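Local coordinates for protein T cell receptor gamma chain (Monodelphis domestica, PDB 7L15) that pairs with a T cell receptor mu chain to form the marsupial gamma-mu T cell receptor, probably contributing to antigen recognition, at residues L82-L87 with G93-A98; S57-D62 with K69-K74; I11-T14 with S20-L23. All blocks are in the same frame, centred on the assembly; numbering follows the deposited sequence.

Contact 1. Residues L82-L87 with G93-A98; sequences LIVSDL and GVYHCA
Y95 reaches across the interior of the V domain to L82 and V84, joining strand 93-101 of one sheet to strand 79-84 of the other. At its root, CB of Y95 packs against L23. Chi1 of -68° sets CG opposite the carbonyl carbon and carries the ring into the gap between the sheets. There CD2 meets CD2 of L82 at 3.8 Å, the leucine side chain crossing the tyrosine at about a right angle. One atom further out, CE2 lies 4.2 Å from CG2 of V84. Both methyls come to the ring obliquely. At the tip, OH donates a hydrogen bond to the main-chain O of D91, and R39 adds a weak second bond. This is the tyrosine corner of immunoglobulin domains, within the D-x-G-x-Y-x-C signature that ends at C97, which is disulfide-bonded to C25. At phi 160° a beta carbon on G93 would jam against the preceding carbonyl O, so glycine suits the start of the strand; its O lies in the ring plane at the edge. Between the segments the chemistry is wholly apolar. Shape and burial therefore hold the sheets together here, while the OH bond to D91 helps to set the ring's direction.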
ATOM      1  N   LEU B  82      -9.346  11.413 -15.866  1.00 54.87           N
ATOM      2  CA  LEU B  82      -8.578  10.806 -16.945  1.00 49.74           C
ATOM      3  C   LEU B  82      -9.413   9.712 -17.597  1.00 56.25           C
ATOM      4  O   LEU B  82      -9.874   8.788 -16.917  1.00 60.22           O
ATOM      5  CB  LEU B  82      -7.261  10.223 -16.421  1.00 43.33           C
ATOM      6  CG  LEU B  82      -6.446   9.355 -17.386  1.00 52.61           C
ATOM      7  CD1 LEU B  82      -5.851  10.205 -18.501  1.00 50.28           C
ATOM      8  CD2 LEU B  82      -5.361   8.567 -16.657  1.00 47.97           C
ATOM      9  N   ILE B  83      -9.594   9.801 -18.909  1.00 49.76           N
ATOM     10  CA  ILE B  83     -10.298   8.774 -19.665  1.00 55.00           C
ATOM     11  C   ILE B  83      -9.283   7.992 -20.475  1.00 58.05           C
ATOM     12  O   ILE B  83      -8.476   8.581 -21.206  1.00 50.75           O
ATOM     13  CB  ILE B  83     -11.380   9.367 -20.579  1.00 65.60           C
ATOM     14  CG1 ILE B  83     -12.497   9.984 -19.742  1.00 74.31           C
ATOM     15  CG2 ILE B  83     -11.931   8.277 -21.502  1.00 65.32           C
ATOM     16  CD1 ILE B  83     -13.777  10.235 -20.520  1.00 82.87           C
ATOM     17  N   VAL B  84      -9.321   6.667 -20.333  1.00 55.00           N
ATOM     18  CA  VAL B  84      -8.470   5.756 -21.079  1.00 50.09           C
ATOM     19  C   VAL B  84      -9.387   4.952 -21.988  1.00 56.33           C
ATOM     20  O   VAL B  84     -10.228   4.179 -21.509  1.00 51.70           O
ATOM     21  CB  VAL B  84      -7.652   4.860 -20.142  1.00 51.31           C
ATOM     22  CG1 VAL B  84      -6.660   4.012 -20.928  1.00 46.34           C
ATOM     23  CG2 VAL B  84      -6.922   5.718 -19.144  1.00 50.16           C
ATOM     24  N   SER B  85      -9.258   5.158 -23.294  1.00 56.47           N
ATOM     25  CA  SER B  85     -10.169   4.550 -24.253  1.00 60.04           C
ATOM     26  C   SER B  85      -9.625   3.215 -24.746  1.00 52.31           C
ATOM     27  O   SER B  85      -8.441   2.896 -24.584  1.00 45.73           O
ATOM     28  CB  SER B  85     -10.404   5.478 -25.451  1.00 59.46           C
ATOM     29  OG  SER B  85     -10.739   6.786 -25.030  1.00 62.65           O
ATOM     30  N   ASP B  86     -10.521   2.443 -25.362  1.00 43.83           N
ATOM     31  CA  ASP B  86     -10.200   1.220 -26.097  1.00 54.75           C
ATOM     32  C   ASP B  86      -9.228   0.355 -25.301  1.00 52.30           C
ATOM     33  O   ASP B  86      -8.142  -0.004 -25.755  1.00 56.09           O
ATOM     34  CB  ASP B  86      -9.647   1.542 -27.491  1.00 61.04           C
ATOM     35  CG  ASP B  86      -9.417   0.290 -28.338  1.00 73.89           C
ATOM     36  OD1 ASP B  86     -10.372  -0.500 -28.512  1.00 77.66           O
ATOM     37  OD2 ASP B  86      -8.282   0.085 -28.826  1.00 75.37           O
ATOM     38  N   LEU B  87      -9.652   0.044 -24.082  1.00 50.79           N
ATOM     39  CA  LEU B  87      -8.803  -0.652 -23.130  1.00 43.34           C
ATOM     40  C   LEU B  87      -8.283  -1.963 -23.702  1.00 45.66           C
ATOM     41  O   LEU B  87      -9.007  -2.697 -24.382  1.00 49.24           O
ATOM     42  CB  LEU B  87      -9.590  -0.901 -21.846  1.00 46.37           C
ATOM     43  CG  LEU B  87      -9.834   0.428 -21.127  1.00 53.01           C
ATOM     44  CD1 LEU B  87     -10.793   0.258 -19.964  1.00 45.67           C
ATOM     45  CD2 LEU B  87      -8.500   1.022 -20.651  1.00 48.82           C
ATOM     46  N   GLY B  93      -2.655  -1.331 -14.710  1.00 45.87           N
ATOM     47  CA  GLY B  93      -1.615  -0.808 -13.847  1.00 36.43           C
ATOM     48  C   GLY B  93      -2.228   0.202 -12.895  1.00 44.44           C
ATOM     49  O   GLY B  93      -3.445   0.379 -12.854  1.00 46.62           O
ATOM     50  N   VAL B  94      -1.366   0.861 -12.127  1.00 40.14           N
ATOM     51  CA  VAL B  94      -1.818   1.872 -11.176  1.00 39.38           C
ATOM     52  C   VAL B  94      -1.598   3.257 -11.765  1.00 39.63           C
ATOM     53  O   VAL B  94      -0.483   3.598 -12.195  1.00 41.18           O
ATOM     54  CB  VAL B  94      -1.111   1.723  -9.821  1.00 43.76           C
ATOM     55  CG1 VAL B  94      -1.729   2.676  -8.784  1.00 37.97           C
ATOM     56  CG2 VAL B  94      -1.208   0.289  -9.347  1.00 44.28           C
ATOM     57  N   TYR B  95      -2.661   4.058 -11.778  1.00 43.82           N
ATOM     58  CA  TYR B  95      -2.654   5.399 -12.344  1.00 40.44           C
ATOM     59  C   TYR B  95      -2.732   6.416 -11.213  1.00 49.50           C
ATOM     60  O   TYR B  95      -3.691   6.414 -10.430  1.00 45.39           O
ATOM     61  CB  TYR B  95      -3.821   5.579 -13.309  1.00 39.58           C
ATOM     62  CG  TYR B  95      -3.708   4.758 -14.572  1.00 41.72           C
ATOM     63  CD1 TYR B  95      -3.740   3.373 -14.527  1.00 37.81           C
ATOM     64  CD2 TYR B  95      -3.578   5.372 -15.820  1.00 39.31           C
ATOM     65  CE1 TYR B  95      -3.637   2.616 -15.669  1.00 41.70           C
ATOM     66  CE2 TYR B  95      -3.461   4.611 -16.975  1.00 40.46           C
ATOM     67  CZ  TYR B  95      -3.489   3.227 -16.885  1.00 44.80           C
ATOM     68  OH  TYR B  95      -3.390   2.427 -18.009  1.00 48.24           O
ATOM     69  N   HIS B  96      -1.731   7.282 -11.131  1.00 41.88           N
ATOM     70  CA  HIS B  96      -1.641   8.297 -10.094  1.00 35.05           C
ATOM     71  C   HIS B  96      -1.786   9.670 -10.726  1.00 45.77           C
ATOM     72  O   HIS B  96      -1.111   9.974 -11.714  1.00 47.96           O
ATOM     73  CB  HIS B  96      -0.295   8.243  -9.375  1.00 37.31           C
ATOM     74  CG  HIS B  96      -0.002   6.939  -8.698  1.00 42.27           C
ATOM     75  ND1 HIS B  96      -0.247   6.728  -7.362  1.00 42.32           N
ATOM     76  CD2 HIS B  96       0.563   5.799  -9.159  1.00 40.17           C
ATOM     77  CE1 HIS B  96       0.135   5.509  -7.032  1.00 40.68           C
ATOM     78  NE2 HIS B  96       0.618   4.919  -8.110  1.00 46.67           N
ATOM     79  N   CYS B  97      -2.631  10.507 -10.147  1.00 51.18           N
ATOM     80  CA  CYS B  97      -2.537  11.921 -10.468  1.00 53.68           C
ATOM     81  C   CYS B  97      -1.506  12.575  -9.559  1.00 48.42           C
ATOM     82  O   CYS B  97      -1.212  12.087  -8.472  1.00 50.48           O
ATOM     83  CB  CYS B  97      -3.889  12.621 -10.332  1.00 63.34           C
ATOM     84  SG  CYS B  97      -4.656  12.522  -8.719  1.00 64.62           S
ATOM     85  N   ALA B  98      -0.929  13.674 -10.031  1.00 48.95           N
ATOM     86  CA  ALA B  98       0.137  14.316  -9.285  1.00 44.90           C
ATOM     87  C   ALA B  98       0.064  15.819  -9.492  1.00 52.50           C
ATOM     88  O   ALA B  98      -0.545  16.302 -10.454  1.00 49.84           O
ATOM     89  CB  ALA B  98       1.507  13.792  -9.708  1.00 44.62           C
TER

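Contact 2. Residues S57-D62 with K69-K74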
ATOM      1  N   SER B  57      -7.939  24.410 -19.536  1.00 83.07           N
ATOM      2  CA  SER B  57      -8.737  23.201 -19.786  1.00 87.86           C
ATOM      3  C   SER B  57      -8.178  22.404 -20.964  1.00 80.38           C
ATOM      4  O   SER B  57      -8.898  22.019 -21.886  1.00 77.92           O
ATOM      5  CB  SER B  57     -10.205  23.555 -20.009  1.00 95.48           C
ATOM      6  OG  SER B  57     -11.011  22.388 -19.915  1.00103.12           O
ATOM      7  N   GLU B  58      -6.874  22.135 -20.908  1.00 76.16           N
ATOM      8  CA  GLU B  58      -6.130  21.593 -22.035  1.00 76.32           C
ATOM      9  C   GLU B  58      -5.362  20.350 -21.599  1.00 70.95           C
ATOM     10  O   GLU B  58      -4.637  20.386 -20.599  1.00 66.37           O
ATOM     11  CB  GLU B  58      -5.180  22.657 -22.576  1.00 74.88           C
ATOM     12  CG  GLU B  58      -4.489  22.282 -23.850  1.00 80.82           C
ATOM     13  CD  GLU B  58      -3.518  23.346 -24.279  1.00 89.62           C
ATOM     14  OE1 GLU B  58      -2.541  23.005 -24.976  1.00 89.07           O
ATOM     15  OE2 GLU B  58      -3.728  24.523 -23.904  1.00 95.61           O
ATOM     16  N   SER B  59      -5.518  19.257 -22.348  1.00 71.43           N
ATOM     17  CA  SER B  59      -4.903  17.973 -22.027  1.00 70.48           C
ATOM     18  C   SER B  59      -3.820  17.653 -23.050  1.00 66.41           C
ATOM     19  O   SER B  59      -4.121  17.439 -24.230  1.00 56.63           O
ATOM     20  CB  SER B  59      -5.953  16.864 -21.993  1.00 69.41           C
ATOM     21  OG  SER B  59      -5.338  15.590 -22.002  1.00 69.46           O
ATOM     22  N   VAL B  60      -2.573  17.589 -22.588  1.00 63.03           N
ATOM     23  CA  VAL B  60      -1.392  17.424 -23.437  1.00 54.87           C
ATOM     24  C   VAL B  60      -0.731  16.069 -23.200  1.00 63.32           C
ATOM     25  O   VAL B  60      -0.050  15.885 -22.177  1.00 54.90           O
ATOM     26  CB  VAL B  60      -0.363  18.527 -23.162  1.00 52.27           C
ATOM     27  CG1 VAL B  60       0.785  18.416 -24.150  1.00 47.97           C
ATOM     28  CG2 VAL B  60      -1.012  19.886 -23.198  1.00 55.63           C
ATOM     29  N   PRO B  61      -0.878  15.111 -24.112  1.00 64.90           N
ATOM     30  CA  PRO B  61      -0.227  13.809 -23.920  1.00 56.84           C
ATOM     31  C   PRO B  61       1.276  13.884 -24.152  1.00 51.49           C
ATOM     32  O   PRO B  61       1.777  14.681 -24.943  1.00 55.35           O
ATOM     33  CB  PRO B  61      -0.907  12.907 -24.960  1.00 61.98           C
ATOM     34  CG  PRO B  61      -2.186  13.621 -25.332  1.00 60.79           C
ATOM     35  CD  PRO B  61      -1.885  15.086 -25.186  1.00 63.75           C
ATOM     36  N   ASP B  62       1.999  13.044 -23.432  1.00 58.23           N
ATOM     37  CA  ASP B  62       3.433  12.916 -23.602  1.00 56.75           C
ATOM     38  C   ASP B  62       3.721  12.036 -24.813  1.00 53.38           C
ATOM     39  O   ASP B  62       2.828  11.367 -25.330  1.00 45.32           O
ATOM     40  CB  ASP B  62       4.038  12.377 -22.307  1.00 55.58           C
ATOM     41  CG  ASP B  62       4.197  13.469 -21.256  1.00 59.82           C
ATOM     42  OD1 ASP B  62       4.959  14.431 -21.507  1.00 61.20           O
ATOM     43  OD2 ASP B  62       3.534  13.391 -20.207  1.00 58.66           O
ATOM     44  N   LYS B  69      -6.167   7.983 -27.098  1.00 61.85           N
ATOM     45  CA  LYS B  69      -6.006   6.908 -26.126  1.00 61.70           C
ATOM     46  C   LYS B  69      -6.186   7.394 -24.688  1.00 56.53           C
ATOM     47  O   LYS B  69      -6.878   6.740 -23.905  1.00 60.35           O
ATOM     48  CB  LYS B  69      -4.629   6.251 -26.316  1.00 54.11           C
ATOM     49  CG  LYS B  69      -4.331   5.053 -25.415  1.00 55.21           C
ATOM     50  CD  LYS B  69      -5.253   3.875 -25.684  1.00 57.42           C
ATOM     51  CE  LYS B  69      -4.984   2.721 -24.714  1.00 46.59           C
ATOM     52  NZ  LYS B  69      -5.949   1.618 -24.940  1.00 48.85           N
ATOM     53  N   VAL B  70      -5.584   8.528 -24.324  1.00 53.72           N
ATOM     54  CA  VAL B  70      -5.711   9.107 -22.988  1.00 56.35           C
ATOM     55  C   VAL B  70      -5.994  10.593 -23.125  1.00 58.57           C
ATOM     56  O   VAL B  70      -5.399  11.273 -23.967  1.00 63.92           O
ATOM     57  CB  VAL B  70      -4.449   8.889 -22.126  1.00 51.86           C
ATOM     58  CG1 VAL B  70      -4.356   7.455 -21.708  1.00 54.92           C
ATOM     59  CG2 VAL B  70      -3.192   9.323 -22.900  1.00 43.07           C
ATOM     60  N   ARG B  71      -6.882  11.099 -22.275  1.00 56.91           N
ATOM     61  CA  ARG B  71      -7.361  12.470 -22.381  1.00 61.91           C
ATOM     62  C   ARG B  71      -7.897  12.884 -21.020  1.00 62.10           C
ATOM     63  O   ARG B  71      -8.715  12.163 -20.437  1.00 60.07           O
ATOM     64  CB  ARG B  71      -8.455  12.576 -23.458  1.00 65.14           C
ATOM     65  CG  ARG B  71      -8.849  13.992 -23.861  1.00 76.38           C
ATOM     66  CD  ARG B  71     -10.060  13.990 -24.808  1.00 81.27           C
ATOM     67  NE  ARG B  71     -11.289  13.590 -24.119  1.00 81.28           N
ATOM     68  CZ  ARG B  71     -12.025  14.412 -23.377  1.00 80.89           C
ATOM     69  NH1 ARG B  71     -13.123  13.963 -22.784  1.00 85.29           N
ATOM     70  NH2 ARG B  71     -11.659  15.682 -23.222  1.00 75.50           N
ATOM     71  N   ALA B  72      -7.432  14.021 -20.510  1.00 58.00           N
ATOM     72  CA  ALA B  72      -7.948  14.574 -19.264  1.00 65.60           C
ATOM     73  C   ALA B  72      -8.915  15.718 -19.543  1.00 81.11           C
ATOM     74  O   ALA B  72      -8.716  16.501 -20.476  1.00 89.69           O
ATOM     75  CB  ALA B  72      -6.814  15.071 -18.374  1.00 64.59           C
ATOM     76  N   TYR B  73      -9.958  15.824 -18.719  1.00 83.38           N
ATOM     77  CA  TYR B  73     -10.925  16.907 -18.830  1.00 85.59           C
ATOM     78  C   TYR B  73     -11.398  17.286 -17.426  1.00 80.70           C
ATOM     79  O   TYR B  73     -10.937  16.728 -16.425  1.00 82.26           O
ATOM     80  CB  TYR B  73     -12.066  16.510 -19.779  1.00 96.63           C
ATOM     81  CG  TYR B  73     -13.068  15.525 -19.220  1.00109.16           C
ATOM     82  CD1 TYR B  73     -12.705  14.219 -18.914  1.00113.59           C
ATOM     83  CD2 TYR B  73     -14.392  15.898 -19.024  1.00119.56           C
ATOM     84  CE1 TYR B  73     -13.637  13.316 -18.401  1.00115.70           C
ATOM     85  CE2 TYR B  73     -15.327  15.008 -18.516  1.00120.68           C
ATOM     86  CZ  TYR B  73     -14.947  13.722 -18.206  1.00114.97           C
ATOM     87  OH  TYR B  73     -15.884  12.852 -17.702  1.00109.32           O
ATOM     88  N   LYS B  74     -12.307  18.260 -17.349  1.00 82.51           N
ATOM     89  CA  LYS B  74     -12.815  18.773 -16.079  1.00 79.29           C
ATOM     90  C   LYS B  74     -14.053  18.003 -15.623  1.00 84.52           C
ATOM     91  O   LYS B  74     -14.805  17.462 -16.434  1.00 87.05           O
ATOM     92  CB  LYS B  74     -13.154  20.263 -16.198  1.00 68.02           C
TER
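A side chain takes the place of a main-chain acceptor here: the N-H of A72 points almost straight at OG of S59, with an N to O distance of 3.0 Å and an angle of 176° at the hydrogen. The two strands run nearly antiparallel, at 161°, yet belong to different sheets. Strand 58-61 hydrogen-bonds by its backbone at V60 to V51, and strand 70-75 does so at R71 to I83. S59 bridges the gap because its OG stands opposite the backbone N (chi1 166°), extended toward the other strand. Serine suits the place, small enough for a close approach and able to accept the N-H of an edge strand. Its CB lies against the main-chain O of A72 at 3.2 Å, and 4.1 Å from the CB of A72. That small methyl also lets L50 and Y52 pack beside it. Further along, P61 sets CG 4.2 Å from O of V70, a loose contact; P61 has its CB toward the partner strand, while that of V60 points away. At the other end S57 and E58 form a G1 bulge opposite S53. Just before strand 70-75, K69 makes a salt bridge to D91, consistent with the Arg-Asp pair common in V domains. Neighbouring edge strands C'' and D, one from each sheet, are typical of the V-set immunoglobulin fold.

Contact 3. Residues I11-T14 with S20-L23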
ATOM      1  N   ILE B  11     -11.049   2.892  -5.759  1.00 45.47           N
ATOM      2  CA  ILE B  11      -9.673   2.417  -5.668  1.00 44.67           C
ATOM      3  C   ILE B  11      -9.300   1.532  -6.847  1.00 45.74           C
ATOM      4  O   ILE B  11      -8.115   1.331  -7.116  1.00 44.11           O
ATOM      5  CB  ILE B  11      -9.456   1.684  -4.336  1.00 44.79           C
ATOM      6  CG1 ILE B  11     -10.319   0.433  -4.279  1.00 48.64           C
ATOM      7  CG2 ILE B  11      -9.853   2.578  -3.196  1.00 42.63           C
ATOM      8  CD1 ILE B  11     -10.063  -0.403  -3.045  1.00 54.33           C
ATOM      9  N   SER B  12     -10.278   0.996  -7.573  1.00 51.89           N
ATOM     10  CA  SER B  12      -9.976   0.196  -8.748  1.00 43.67           C
ATOM     11  C   SER B  12     -11.099   0.348  -9.760  1.00 43.13           C
ATOM     12  O   SER B  12     -12.221   0.744  -9.426  1.00 42.29           O
ATOM     13  CB  SER B  12      -9.767  -1.278  -8.389  1.00 44.87           C
ATOM     14  OG  SER B  12     -10.965  -1.840  -7.876  1.00 46.52           O
ATOM     15  N   ILE B  13     -10.770   0.042 -11.013  1.00 44.89           N
ATOM     16  CA  ILE B  13     -11.717  -0.010 -12.122  1.00 47.50           C
ATOM     17  C   ILE B  13     -11.405  -1.275 -12.914  1.00 50.32           C
ATOM     18  O   ILE B  13     -10.273  -1.451 -13.384  1.00 44.93           O
ATOM     19  CB  ILE B  13     -11.613   1.237 -13.024  1.00 53.77           C
ATOM     20  CG1 ILE B  13     -11.793   2.514 -12.205  1.00 53.48           C
ATOM     21  CG2 ILE B  13     -12.641   1.193 -14.155  1.00 48.25           C
ATOM     22  CD1 ILE B  13     -11.711   3.792 -13.025  1.00 52.56           C
ATOM     23  N   THR B  14     -12.388  -2.163 -13.042  1.00 51.67           N
ATOM     24  CA  THR B  14     -12.226  -3.409 -13.776  1.00 50.79           C
ATOM     25  C   THR B  14     -12.999  -3.329 -15.083  1.00 51.58           C
ATOM     26  O   THR B  14     -14.142  -2.866 -15.115  1.00 50.02           O
ATOM     27  CB  THR B  14     -12.708  -4.620 -12.962  1.00 53.77           C
ATOM     28  OG1 THR B  14     -12.033  -4.651 -11.706  1.00 48.64           O
ATOM     29  CG2 THR B  14     -12.394  -5.915 -13.695  1.00 52.62           C
ATOM     30  N   SER B  20     -13.806   1.458 -21.868  1.00 49.74           N
ATOM     31  CA  SER B  20     -13.100   2.667 -21.477  1.00 56.47           C
ATOM     32  C   SER B  20     -13.207   2.826 -19.969  1.00 58.65           C
ATOM     33  O   SER B  20     -13.935   2.095 -19.295  1.00 53.21           O
ATOM     34  CB  SER B  20     -13.660   3.903 -22.174  1.00 59.25           C
ATOM     35  OG  SER B  20     -14.909   4.240 -21.593  1.00 66.40           O
ATOM     36  N   ALA B  21     -12.481   3.800 -19.433  1.00 59.16           N
ATOM     37  CA  ALA B  21     -12.415   3.941 -17.989  1.00 47.96           C
ATOM     38  C   ALA B  21     -12.151   5.393 -17.644  1.00 52.51           C
ATOM     39  O   ALA B  21     -11.269   6.014 -18.240  1.00 53.62           O
ATOM     40  CB  ALA B  21     -11.313   3.044 -17.411  1.00 50.75           C
ATOM     41  N   SER B  22     -12.890   5.915 -16.667  1.00 46.90           N
ATOM     42  CA  SER B  22     -12.733   7.283 -16.191  1.00 64.98           C
ATOM     43  C   SER B  22     -12.166   7.250 -14.782  1.00 61.69           C
ATOM     44  O   SER B  22     -12.773   6.666 -13.876  1.00 62.66           O
ATOM     45  CB  SER B  22     -14.065   8.036 -16.204  1.00 67.89           C
ATOM     46  OG  SER B  22     -14.679   7.935 -17.475  1.00 83.47           O
ATOM     47  N   LEU B  23     -11.027   7.900 -14.593  1.00 58.74           N
ATOM     48  CA  LEU B  23     -10.345   7.927 -13.313  1.00 53.82           C
ATOM     49  C   LEU B  23     -10.496   9.312 -12.717  1.00 55.32           C
ATOM     50  O   LEU B  23     -10.372  10.311 -13.428  1.00 66.11           O
ATOM     51  CB  LEU B  23      -8.866   7.561 -13.469  1.00 54.97           C
ATOM     52  CG  LEU B  23      -8.594   6.075 -13.718  1.00 51.10           C
ATOM     53  CD1 LEU B  23      -8.649   5.758 -15.172  1.00 54.52           C
ATOM     54  CD2 LEU B  23      -7.256   5.689 -13.148  1.00 54.40           C
TER
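Strand 12-16 is the A' strand of the V-set sandwich, and I13 turns its side chain from it toward A21, S22 and L23 of strand B. The two strands run antiparallel, at 175°, but no hydrogen bond joins them; their axes stand 8.4 Å apart, a separation that I13 spans with both branches. CG2 of I13 touches CB of A21 at 4.0 Å. The other branch is fully extended (chi2 -180°), and this carries CD1 past the alanine to the next two residues. There it presses on O of S22, only 3.2 Å away, and lies 3.9 Å from CG of L23. Beta-branched isoleucine suits the spot, since its two branches reach A21 and S22/L23 at once, while alanine opposite keeps the approach short enough for CG2. S22 meets I13 with its main chain; its CB points away from I13, and its side chain packs on R81 and I83. I13 also rests on T111 and L113 of strand 104-116, to which its own backbone is hydrogen-bonded. S12 OG and T14 N hydrogen-bond to E208, which follows strand 201-206. An A strand that leaves strand B to run parallel with strand G is characteristic of V-set domains.

Contacts 1 and 3 lie in the buried interior, with centres about 7 Å apart, and both bring strands of the two sheets face to face through apolar side chains. They are joined by probable backbone hydrogen bonds between strands 79-84 and 21-28: L82 O with L23 N (2.7 Å) and V84 N with A21 O (2.9 Å). Contact 2, centred some 11 Å from contact 1 and partly exposed, sits where edge strands meet; there the link is a single hydrogen bond from a backbone N-H to a serine hydroxyl, where contacts 1 and 3 rely on apolar packing. It joins contact 1 through strands 70-75 and 79-84 and through K69, whose NZ bonds to S85 O. Contacts 2 and 3 do not touch.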